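Local coordinates for protein oxalate biosynthetic component 1 (Burkholderia thailandensis, PDB 5IKY) that probably makes oxalate as a bifunctional enzyme of quorum sensing-dependent oxalogenesis, joining a serine-hydrolase activity with an additional lyase activity, at residues 947-952 and 964-969. Residues are numbered along the deposited sequence; the frame is centred on the assembly and turned at random.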
loop_
_atom_site.group_PDB
_atom_site.type_symbol
_atom_site.label_atom_id
_atom_site.label_comp_id
_atom_site.label_asym_id
_atom_site.label_seq_id
_atom_site.Cartn_x
_atom_site.Cartn_y
_atom_site.Cartn_z
ATOM N N GLN A 947 -33.826 -10.303 18.798
ATOM C CA GLN A 947 -35.165 -10.116 19.344
ATOM C C GLN A 947 -36.073 -11.293 19.011
ATOM O O GLN A 947 -36.951 -11.651 19.797
ATOM C CB GLN A 947 -35.779 -8.819 18.818
ATOM C CG GLN A 947 -35.001 -7.571 19.185
ATOM C CD GLN A 947 -35.671 -6.308 18.688
ATOM O OE1 GLN A 947 -36.732 -5.921 19.178
ATOM N NE2 GLN A 947 -35.054 -5.657 17.709
ATOM N N ALA A 948 -35.859 -11.887 17.840
ATOM C CA ALA A 948 -36.636 -13.044 17.412
ATOM C C ALA A 948 -36.361 -14.239 18.319
ATOM O O ALA A 948 -37.271 -14.994 18.660
ATOM C CB ALA A 948 -36.327 -13.390 15.964
ATOM N N CYS A 949 -35.100 -14.403 18.706
ATOM C CA CYS A 949 -34.714 -15.468 19.624
ATOM C C CYS A 949 -35.330 -15.249 21.003
ATOM O O CYS A 949 -35.762 -16.197 21.656
ATOM C CB CYS A 949 -33.191 -15.560 19.737
ATOM S SG CYS A 949 -32.348 -16.061 18.218
ATOM N N ARG A 950 -35.372 -13.992 21.436
ATOM C CA ARG A 950 -35.933 -13.646 22.738
ATOM C C ARG A 950 -37.428 -13.953 22.795
ATOM O O ARG A 950 -37.914 -14.532 23.767
ATOM C CB ARG A 950 -35.685 -12.168 23.054
ATOM N N ASP A 951 -38.153 -13.566 21.750
ATOM C CA ASP A 951 -39.580 -13.860 21.665
ATOM C C ASP A 951 -39.822 -15.328 21.336
ATOM O O ASP A 951 -40.695 -15.967 21.923
ATOM C CB ASP A 951 -40.257 -12.973 20.617
ATOM C CG ASP A 951 -40.560 -11.581 21.139
ATOM O OD1 ASP A 951 -40.491 -11.376 22.368
ATOM O OD2 ASP A 951 -40.880 -10.696 20.318
ATOM N N GLY A 952 -39.042 -15.855 20.396
ATOM C CA GLY A 952 -39.174 -17.238 19.972
ATOM C C GLY A 952 -38.949 -18.237 21.091
ATOM O O GLY A 952 -39.617 -19.268 21.156
ATOM N N ALA A 964 -34.868 -23.373 11.337
ATOM C CA ALA A 964 -35.790 -23.480 10.215
ATOM C C ALA A 964 -36.460 -22.138 9.956
ATOM O O ALA A 964 -36.715 -21.768 8.809
ATOM C CB ALA A 964 -36.833 -24.556 10.482
ATOM N N PHE A 965 -36.737 -21.413 11.035
ATOM C CA PHE A 965 -37.337 -20.088 10.945
ATOM C C PHE A 965 -36.407 -19.109 10.233
ATOM O O PHE A 965 -36.850 -18.307 9.410
ATOM C CB PHE A 965 -37.684 -19.568 12.343
ATOM C CG PHE A 965 -38.147 -18.138 12.362
ATOM C CD1 PHE A 965 -37.282 -17.120 12.733
ATOM C CD2 PHE A 965 -39.445 -17.811 12.008
ATOM C CE1 PHE A 965 -37.704 -15.804 12.752
ATOM C CE2 PHE A 965 -39.873 -16.497 12.023
ATOM C CZ PHE A 965 -39.002 -15.492 12.396
ATOM N N PHE A 966 -35.118 -19.185 10.551
ATOM C CA PHE A 966 -34.126 -18.286 9.969
ATOM C C PHE A 966 -33.755 -18.689 8.546
ATOM O O PHE A 966 -33.181 -17.895 7.800
ATOM C CB PHE A 966 -32.870 -18.240 10.845
ATOM C CG PHE A 966 -33.026 -17.406 12.083
ATOM C CD1 PHE A 966 -33.571 -16.134 12.012
ATOM C CD2 PHE A 966 -32.640 -17.896 13.322
ATOM C CE1 PHE A 966 -33.721 -15.362 13.150
ATOM C CE2 PHE A 966 -32.789 -17.130 14.464
ATOM C CZ PHE A 966 -33.331 -15.861 14.377
ATOM N N ASP A 967 -34.085 -19.922 8.171
ATOM C CA ASP A 967 -33.811 -20.400 6.822
ATOM C C ASP A 967 -34.851 -19.855 5.848
ATOM O O ASP A 967 -34.702 -19.972 4.631
ATOM C CB ASP A 967 -33.787 -21.929 6.781
ATOM C CG ASP A 967 -32.833 -22.471 5.732
ATOM O OD1 ASP A 967 -32.520 -21.737 4.772
ATOM O OD2 ASP A 967 -32.394 -23.632 5.867
ATOM N N ARG A 968 -35.905 -19.255 6.394
ATOM C CA ARG A 968 -36.943 -18.634 5.580
ATOM C C ARG A 968 -36.651 -17.151 5.362
ATOM O O ARG A 968 -37.545 -16.372 5.030
ATOM C CB ARG A 968 -38.315 -18.811 6.231
ATOM C CG ARG A 968 -38.749 -20.259 6.378
ATOM C CD ARG A 968 -38.668 -21.001 5.051
ATOM N NE ARG A 968 -39.419 -20.330 3.994
ATOM C CZ ARG A 968 -39.476 -20.751 2.734
ATOM N NH1 ARG A 968 -38.830 -21.851 2.374
ATOM N NH2 ARG A 968 -40.184 -20.078 1.837
ATOM N N ALA A 969 -35.392 -16.770 5.553
ATOM C CA ALA A 969 -34.960 -15.393 5.343
ATOM C C ALA A 969 -33.570 -15.355 4.718
ATOM O O ALA A 969 -32.773 -16.276 4.897
ATOM C CB ALA A 969 -34.976 -14.623 6.654
#
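A948 and F966 form the closest backbone pair, 9.4 Å between their CA atoms, where helix 937-955 packs against helix 959-966. The two helices follow each other in the chain and link parallel neighbours, strands 929-935 and 969-976, of the mixed sheet in the alpha/beta-hydrolase domain. The contact is thus part of a beta-alpha-beta connection in that fold. No hydrogen bond crosses between 947-952 and 964-969, and the touching atoms are carbon and sulfur. At this spacing, small residues on the first helix meet two phenylalanines of the second. The CB of A948 reaches both rings, 4.2 Å from F965 CE1 and also 4.2 Å from F966 CZ. It approaches each ring obliquely. F965 and F966 also touch each other: CD1 of F965 lies over one face of the F966 ring, toward its rim. Y876 of helix 870-879 also packs on A948, and L884 touches F965. A type I beta turn runs from F966 to A969, where the next strand begins. With chi1 at -77°, CG of F966 is anti to the carbonyl carbon, and this places the far edge of the ring beside A948 and C949. C949 meets this ring by a sulfur-aromatic contact. The SG of C949 sits at the ring edge, close to the ring plane, 3.9 Å from F966 CE2 and 4.0 Å from F966 CZ.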